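Local coordinates for protein SidF, inhibitor of growth family, member 3 (Legionella pneumophila subsp. pneumophila, PDB 4FYE) that probably acts as a phosphoinositide phosphatase, removing a phosphate group from phosphatidylinositol phosphates, at residues 464-469 against 594-599; 577-582 against 672-677. The protein carries 1 engineered substitution. One frame throughout, in Å; residues are numbered along the deposited sequence.

Contact 1 of 2, residues 464-469 against 594-599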
ATOM      1  N   GLY A 464     -33.486  -7.521  13.162  1.00105.63           N
ATOM      2  CA  GLY A 464     -34.369  -7.676  14.306  1.00107.66           C
ATOM      3  C   GLY A 464     -34.506  -9.139  14.711  1.00113.56           C
ATOM      4  O   GLY A 464     -34.610  -9.455  15.901  1.00116.31           O
ATOM      5  N   ASP A 465     -34.477 -10.033  13.718  1.00114.54           N
ATOM      6  CA  ASP A 465     -34.722 -11.477  13.911  1.00115.56           C
ATOM      7  C   ASP A 465     -33.486 -12.184  14.446  1.00110.57           C
ATOM      8  O   ASP A 465     -33.469 -13.410  14.592  1.00110.44           O
ATOM      9  CB  ASP A 465     -35.143 -12.096  12.579  1.00115.83           C
ATOM     10  CG  ASP A 465     -35.517 -11.040  11.567  1.00114.12           C
ATOM     11  OD1 ASP A 465     -34.580 -10.431  10.961  1.00107.27           O
ATOM     12  OD2 ASP A 465     -36.737 -10.797  11.428  1.00108.84           O
ATOM     13  N   TYR A 466     -32.470 -11.372  14.753  1.00109.35           N
ATOM     14  CA  TYR A 466     -31.188 -11.828  15.248  1.00104.88           C
ATOM     15  C   TYR A 466     -30.869 -11.041  16.528  1.00105.13           C
ATOM     16  O   TYR A 466     -30.397  -9.897  16.505  1.00101.61           O
ATOM     17  CB  TYR A 466     -30.155 -11.601  14.151  1.00101.93           C
ATOM     18  CG  TYR A 466     -30.634 -12.112  12.790  1.00101.57           C
ATOM     19  CD1 TYR A 466     -31.302 -11.270  11.874  1.00 98.79           C
ATOM     20  CD2 TYR A 466     -30.439 -13.445  12.430  1.00101.09           C
ATOM     21  CE1 TYR A 466     -31.704 -11.728  10.650  1.00 99.58           C
ATOM     22  CE2 TYR A 466     -30.864 -13.929  11.200  1.00101.27           C
ATOM     23  CZ  TYR A 466     -31.477 -13.064  10.334  1.00101.96           C
ATOM     24  OH  TYR A 466     -31.769 -13.522   9.148  1.00109.13           O
ATOM     25  N   ASP A 467     -31.180 -11.658  17.655  1.00109.81           N
ATOM     26  CA  ASP A 467     -31.122 -10.972  18.932  1.00111.49           C
ATOM     27  C   ASP A 467     -29.738 -11.061  19.535  1.00108.72           C
ATOM     28  O   ASP A 467     -29.440 -10.355  20.497  1.00108.67           O
ATOM     29  CB  ASP A 467     -32.147 -11.561  19.892  1.00117.16           C
ATOM     30  CG  ASP A 467     -32.416 -13.023  19.611  1.00124.01           C
ATOM     31  OD1 ASP A 467     -33.076 -13.279  18.578  1.00123.57           O
ATOM     32  OD2 ASP A 467     -31.967 -13.905  20.396  1.00123.03           O
ATOM     33  N   LYS A 468     -28.883 -11.924  18.980  1.00106.38           N
ATOM     34  CA  LYS A 468     -27.526 -12.080  19.515  1.00100.47           C
ATOM     35  C   LYS A 468     -26.649 -10.949  19.021  1.00 95.86           C
ATOM     36  O   LYS A 468     -25.542 -10.749  19.510  1.00 93.64           O
ATOM     37  CB  LYS A 468     -26.911 -13.444  19.169  1.00102.19           C
ATOM     38  CG  LYS A 468     -27.511 -14.660  19.883  1.00108.67           C
ATOM     39  CD  LYS A 468     -27.506 -14.559  21.408  1.00113.66           C
ATOM     40  CE  LYS A 468     -28.664 -15.337  22.017  1.00114.79           C
ATOM     41  NZ  LYS A 468     -29.054 -14.847  23.372  1.00121.28           N
ATOM     42  N   ALA A 469     -27.169 -10.221  18.038  1.00 95.93           N
ATOM     43  CA  ALA A 469     -26.490  -9.069  17.470  1.00 93.08           C
ATOM     44  C   ALA A 469     -26.722  -7.872  18.370  1.00 94.99           C
ATOM     45  O   ALA A 469     -25.776  -7.163  18.733  1.00 96.96           O
ATOM     46  CB  ALA A 469     -26.977  -8.786  16.049  1.00 88.65           C
ATOM     47  N   SER A 594     -24.860 -10.390   3.057  1.00 82.93           N
ATOM     48  CA  SER A 594     -23.839  -9.359   3.217  1.00 78.71           C
ATOM     49  C   SER A 594     -23.991  -8.616   4.479  1.00 81.31           C
ATOM     50  O   SER A 594     -23.010  -8.306   5.129  1.00 89.59           O
ATOM     51  CB  SER A 594     -23.934  -8.343   2.130  1.00 73.02           C
ATOM     52  OG  SER A 594     -23.288  -8.907   1.042  1.00 71.66           O
ATOM     53  N   ARG A 595     -25.230  -8.300   4.804  1.00 81.01           N
ATOM     54  CA  ARG A 595     -25.529  -7.592   6.021  1.00 83.82           C
ATOM     55  C   ARG A 595     -24.882  -8.385   7.139  1.00 77.98           C
ATOM     56  O   ARG A 595     -24.239  -7.824   8.012  1.00 76.56           O
ATOM     57  CB  ARG A 595     -27.058  -7.501   6.261  1.00 82.01           C
ATOM     58  CG  ARG A 595     -27.803  -6.433   5.469  1.00 92.46           C
ATOM     59  CD  ARG A 595     -29.283  -6.802   5.373  1.00100.45           C
ATOM     60  NE  ARG A 595     -30.113  -5.932   4.539  1.00104.67           N
ATOM     61  CZ  ARG A 595     -29.867  -5.614   3.262  1.00112.15           C
ATOM     62  NH1 ARG A 595     -28.767  -6.044   2.646  1.00106.69           N
ATOM     63  NH2 ARG A 595     -30.717  -4.834   2.597  1.00104.86           N
ATOM     64  N   LEU A 596     -25.052  -9.699   7.102  1.00 75.88           N
ATOM     65  CA  LEU A 596     -24.717 -10.514   8.270  1.00 78.45           C
ATOM     66  C   LEU A 596     -23.210 -10.699   8.451  1.00 76.46           C
ATOM     67  O   LEU A 596     -22.725 -10.878   9.572  1.00 76.40           O
ATOM     68  CB  LEU A 596     -25.424 -11.865   8.187  1.00 80.59           C
ATOM     69  CG  LEU A 596     -26.890 -11.865   8.659  1.00 84.42           C
ATOM     70  CD1 LEU A 596     -27.653 -10.659   8.150  1.00 83.62           C
ATOM     71  CD2 LEU A 596     -27.616 -13.144   8.283  1.00 85.64           C
ATOM     72  N   GLN A 597     -22.493 -10.641   7.336  1.00 72.52           N
ATOM     73  CA  GLN A 597     -21.046 -10.802   7.303  1.00 75.05           C
ATOM     74  C   GLN A 597     -20.403  -9.484   7.648  1.00 73.51           C
ATOM     75  O   GLN A 597     -19.482  -9.436   8.465  1.00 71.35           O
ATOM     76  CB  GLN A 597     -20.597 -11.262   5.918  1.00 71.90           C
ATOM     77  CG  GLN A 597     -21.223 -12.587   5.481  1.00 71.47           C
ATOM     78  CD  GLN A 597     -20.989 -12.882   4.012  1.00 74.13           C
ATOM     79  OE1 GLN A 597     -20.986 -11.967   3.180  1.00 72.06           O
ATOM     80  NE2 GLN A 597     -20.763 -14.164   3.680  1.00 76.04           N
ATOM     81  N   HIS A 598     -20.900  -8.414   7.032  1.00 77.13           N
ATOM     82  CA  HIS A 598     -20.452  -7.080   7.390  1.00 76.08           C
ATOM     83  C   HIS A 598     -20.577  -6.869   8.856  1.00 75.44           C
ATOM     84  O   HIS A 598     -19.604  -6.495   9.492  1.00 78.19           O
ATOM     85  CB  HIS A 598     -21.225  -5.987   6.669  1.00 81.66           C
ATOM     86  CG  HIS A 598     -20.866  -4.577   7.142  1.00 85.36           C
ATOM     87  ND1 HIS A 598     -19.641  -4.021   6.926  1.00 73.33           N
ATOM     88  CD2 HIS A 598     -21.615  -3.626   7.856  1.00 79.47           C
ATOM     89  CE1 HIS A 598     -19.621  -2.778   7.462  1.00 74.84           C
ATOM     90  NE2 HIS A 598     -20.825  -2.543   8.039  1.00 82.25           N
ATOM     91  N   PHE A 599     -21.753  -7.106   9.425  1.00 72.49           N
ATOM     92  CA  PHE A 599     -21.919  -6.852  10.872  1.00 75.06           C
ATOM     93  C   PHE A 599     -20.935  -7.656  11.735  1.00 71.98           C
ATOM     94  O   PHE A 599     -20.229  -7.128  12.612  1.00 73.35           O
ATOM     95  CB  PHE A 599     -23.361  -7.132  11.344  1.00 77.58           C
ATOM     96  CG  PHE A 599     -23.599  -6.798  12.797  1.00 79.11           C
ATOM     97  CD1 PHE A 599     -23.264  -7.701  13.804  1.00 83.09           C
ATOM     98  CD2 PHE A 599     -24.169  -5.582  13.167  1.00 83.59           C
ATOM     99  CE1 PHE A 599     -23.493  -7.410  15.146  1.00 83.70           C
ATOM    100  CE2 PHE A 599     -24.399  -5.279  14.509  1.00 85.62           C
ATOM    101  CZ  PHE A 599     -24.056  -6.192  15.496  1.00 86.42           C
TER
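Phe599 sends its ring out with CG anti to the backbone N (chi1 -176°), which carries the far end of the ring to Ala469, while Tyr466, whose CG lies beside the backbone N and opposite the carbonyl carbon (chi1 -48°), extends its phenol toward Leu596. The result is apolar packing of a loop and the start of helix 467-476 on the side of helix 590-614, in a largely helical part of the phosphatase domain. Two small patches, one turn apart on the helix, make up the contact. In the first, the methyl CB of Ala469 lies 3.9 Å from Phe599 CE1 and about equally far from CZ, and the two backbones keep their distance, with 8.3 Å between the CA atoms of Ala469 and Phe599. In the second, Tyr466 OH comes within 4.3 Å of Leu596 CD2, a methyl that lies oblique to the ring, in a loose van der Waals approach. Helix 522-583 also packs here: Gln578 touches Tyr466, Ile579 touches Leu596 and Leu575 touches Phe599, while Leu463 of the preceding loop adds to the cover of Leu596. Nearby on helix 590-614, the His598 ring hydrogen-bonds through ND1 to Glu637 and through NE2 to Asn455. The closest approach of the contact is made by a backbone atom, Ala469 O, 3.8 Å from Phe599 CZ and oblique to the ring.

Contact 2 of 2, residues 577-582 against 672-677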
ATOM      1  N   GLU A 577     -22.891 -18.496  15.899  1.00 94.25           N
ATOM      2  CA  GLU A 577     -23.818 -19.619  16.018  1.00101.52           C
ATOM      3  C   GLU A 577     -25.171 -19.423  15.304  1.00103.68           C
ATOM      4  O   GLU A 577     -25.666 -20.353  14.654  1.00102.82           O
ATOM      5  CB  GLU A 577     -24.006 -20.005  17.495  1.00104.45           C
ATOM      6  CG  GLU A 577     -23.325 -21.318  17.881  1.00109.18           C
ATOM      7  CD  GLU A 577     -22.462 -21.226  19.138  1.00110.11           C
ATOM      8  OE1 GLU A 577     -21.224 -21.296  19.008  1.00110.10           O
ATOM      9  OE2 GLU A 577     -22.996 -21.079  20.255  1.00110.37           O
ATOM     10  N   GLN A 578     -25.760 -18.229  15.399  1.00102.04           N
ATOM     11  CA  GLN A 578     -27.067 -18.020  14.771  1.00105.58           C
ATOM     12  C   GLN A 578     -26.981 -17.560  13.315  1.00103.65           C
ATOM     13  O   GLN A 578     -27.870 -17.822  12.507  1.00110.55           O
ATOM     14  CB  GLN A 578     -27.983 -17.112  15.620  1.00108.10           C
ATOM     15  CG  GLN A 578     -27.956 -15.608  15.348  1.00107.10           C
ATOM     16  CD  GLN A 578     -29.111 -14.855  16.033  1.00112.23           C
ATOM     17  OE1 GLN A 578     -29.025 -13.650  16.287  1.00112.82           O
ATOM     18  NE2 GLN A 578     -30.192 -15.570  16.346  1.00114.21           N
ATOM     19  N   ILE A 579     -25.873 -16.919  12.988  1.00 98.44           N
ATOM     20  CA  ILE A 579     -25.674 -16.228  11.722  1.00 88.93           C
ATOM     21  C   ILE A 579     -25.246 -17.212  10.641  1.00 85.31           C
ATOM     22  O   ILE A 579     -25.755 -17.225   9.523  1.00 81.11           O
ATOM     23  CB  ILE A 579     -24.686 -15.043  12.014  1.00 89.03           C
ATOM     24  CG1 ILE A 579     -25.495 -13.761  12.276  1.00 89.00           C
ATOM     25  CG2 ILE A 579     -23.542 -14.843  11.024  1.00 73.32           C
ATOM     26  CD1 ILE A 579     -26.816 -13.700  11.548  1.00 88.23           C
ATOM     27  N   SER A 580     -24.301 -18.058  11.004  1.00 88.37           N
ATOM     28  CA  SER A 580     -23.650 -18.911  10.024  1.00 90.07           C
ATOM     29  C   SER A 580     -24.682 -19.709   9.241  1.00 92.50           C
ATOM     30  O   SER A 580     -24.744 -19.560   8.011  1.00 92.43           O
ATOM     31  CB  SER A 580     -22.629 -19.835  10.684  1.00 84.82           C
ATOM     32  OG  SER A 580     -22.143 -20.760   9.735  1.00 85.54           O
ATOM     33  N   PRO A 581     -25.511 -20.518   9.954  1.00 91.73           N
ATOM     34  CA  PRO A 581     -26.415 -21.468   9.307  1.00 93.75           C
ATOM     35  C   PRO A 581     -27.410 -20.756   8.395  1.00 92.03           C
ATOM     36  O   PRO A 581     -27.853 -21.358   7.410  1.00 89.88           O
ATOM     37  CB  PRO A 581     -27.145 -22.134  10.491  1.00 99.45           C
ATOM     38  CG  PRO A 581     -27.154 -21.080  11.556  1.00 98.43           C
ATOM     39  CD  PRO A 581     -25.810 -20.400  11.398  1.00 97.75           C
ATOM     40  N   VAL A 582     -27.744 -19.495   8.724  1.00 88.25           N
ATOM     41  CA  VAL A 582     -28.563 -18.657   7.850  1.00 86.52           C
ATOM     42  C   VAL A 582     -27.757 -18.263   6.632  1.00 82.13           C
ATOM     43  O   VAL A 582     -28.273 -18.219   5.519  1.00 82.25           O
ATOM     44  CB  VAL A 582     -29.118 -17.385   8.540  1.00 86.08           C
ATOM     45  CG1 VAL A 582     -29.835 -16.486   7.523  1.00 82.86           C
ATOM     46  CG2 VAL A 582     -30.085 -17.752   9.663  1.00 83.87           C
ATOM     47  N   ASP A 672     -18.812 -19.523   5.305  1.00 79.67           N
ATOM     48  CA  ASP A 672     -19.509 -18.440   5.981  1.00 75.39           C
ATOM     49  C   ASP A 672     -19.306 -17.071   5.374  1.00 69.41           C
ATOM     50  O   ASP A 672     -20.175 -16.224   5.484  1.00 65.06           O
ATOM     51  CB  ASP A 672     -18.909 -18.335   7.381  1.00 80.52           C
ATOM     52  CG  ASP A 672     -19.724 -19.013   8.384  1.00 84.04           C
ATOM     53  OD1 ASP A 672     -20.897 -19.181   8.041  1.00101.32           O
ATOM     54  OD2 ASP A 672     -19.240 -19.380   9.488  1.00 84.78           O
ATOM     55  N   GLY A 673     -18.124 -16.837   4.789  1.00 65.64           N
ATOM     56  CA  GLY A 673     -17.615 -15.481   4.624  1.00 58.36           C
ATOM     57  C   GLY A 673     -17.182 -14.864   5.963  1.00 59.16           C
ATOM     58  O   GLY A 673     -16.946 -13.671   6.046  1.00 64.43           O
ATOM     59  N   LEU A 674     -17.075 -15.658   7.019  1.00 57.74           N
ATOM     60  CA  LEU A 674     -16.844 -15.099   8.355  1.00 58.54           C
ATOM     61  C   LEU A 674     -15.418 -15.234   8.912  1.00 59.55           C
ATOM     62  O   LEU A 674     -14.752 -16.282   8.794  1.00 62.94           O
ATOM     63  CB  LEU A 674     -17.823 -15.722   9.347  1.00 59.81           C
ATOM     64  CG  LEU A 674     -19.332 -15.478   9.149  1.00 63.57           C
ATOM     65  CD1 LEU A 674     -20.031 -16.138  10.341  1.00 65.17           C
ATOM     66  CD2 LEU A 674     -19.721 -14.007   9.035  1.00 58.20           C
ATOM     67  N   TYR A 675     -14.956 -14.186   9.570  1.00 58.61           N
ATOM     68  CA  TYR A 675     -13.561 -14.153   9.983  1.00 59.51           C
ATOM     69  C   TYR A 675     -13.250 -15.022  11.216  1.00 61.11           C
ATOM     70  O   TYR A 675     -13.772 -14.743  12.282  1.00 66.89           O
ATOM     71  CB  TYR A 675     -13.141 -12.704  10.195  1.00 55.44           C
ATOM     72  CG  TYR A 675     -11.816 -12.552  10.869  1.00 53.93           C
ATOM     73  CD1 TYR A 675     -10.622 -12.657  10.124  1.00 50.39           C
ATOM     74  CD2 TYR A 675     -11.736 -12.294  12.242  1.00 55.63           C
ATOM     75  CE1 TYR A 675      -9.410 -12.517  10.730  1.00 47.92           C
ATOM     76  CE2 TYR A 675     -10.498 -12.166  12.866  1.00 55.27           C
ATOM     77  CZ  TYR A 675      -9.352 -12.272  12.093  1.00 51.91           C
ATOM     78  OH  TYR A 675      -8.123 -12.151  12.667  1.00 51.64           O
ATOM     79  N   THR A 676     -12.376 -16.030  11.065  1.00 63.10           N
ATOM     80  CA  THR A 676     -11.925 -16.933  12.171  1.00 59.00           C
ATOM     81  C   THR A 676     -10.571 -16.572  12.807  1.00 60.24           C
ATOM     82  O   THR A 676     -10.233 -17.055  13.892  1.00 67.46           O
ATOM     83  CB  THR A 676     -11.762 -18.393  11.691  1.00 58.36           C
ATOM     84  OG1 THR A 676     -10.693 -18.512  10.702  1.00 52.47           O
ATOM     85  CG2 THR A 676     -13.064 -18.899  11.132  1.00 55.85           C
ATOM     86  N   GLY A 677      -9.782 -15.735  12.147  1.00 56.39           N
ATOM     87  CA  GLY A 677      -8.407 -15.510  12.617  1.00 55.15           C
ATOM     88  C   GLY A 677      -7.397 -16.596  12.222  1.00 54.79           C
ATOM     89  O   GLY A 677      -6.185 -16.446  12.424  1.00 53.59           O
TER
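Ser580 and Asp672 supply the polar part of this contact, in which a loop between helices 652-668 and 678-681 is fastened to the closing turns of the long helix 522-583. The serine hydroxyl donates to the carboxylate, Ser580 OG lying 2.6 Å from Asp672 OD1 and meeting the syn lone pair of that oxygen. Ser580 OG sits beside its carbonyl carbon, opposite the amide N (chi1 173°), so the hydroxyl reaches out from the helix to the acid, and the backbones come close here, the CA atoms of Ser580 and Asp672 being 5.8 Å apart. Lys576 NZ, one turn earlier, makes a long, weak ion pair with the other carboxylate oxygen, OD2. The helix is kinked at this level, where the N of Pro581 has no bond to the preceding turn. Asn601 of helix 590-614 hydrogen-bonds to the loop backbone at Gly673 and Tyr675, so helix 590-614 holds the loop as well. Apolar packing follows two residues along the loop: Leu674 points toward helix 522-583 and crosses Ile579 at about a right angle, and it also touches Tyr600. Between the two apolar side chains the meeting is methyl to methyl, Ile579 CG2 lying 3.8 Å from Leu674 CD1.

From the N terminus, the chain first reaches 464-469, at the start of helix 467-476, then passes through helices 482-514 and 522-583 to 577-582. After a short turn it enters helix 590-614, where 594-599 closes contact 1 over a largely helical excursion. It continues past helix 626-637, strand 641-645 and helix 652-668 before 672-677 closes contact 2. The two loops therefore cross rather than nest. Their centres lie about 10 Å apart, and they join directly: Gln597 NE2 probably hydrogen-bonds to Asp672 O, and Lys468 N to Gln578 OE1. Together they tie helices 467-476, 522-583 and 590-614 to the loop following helix 652-668.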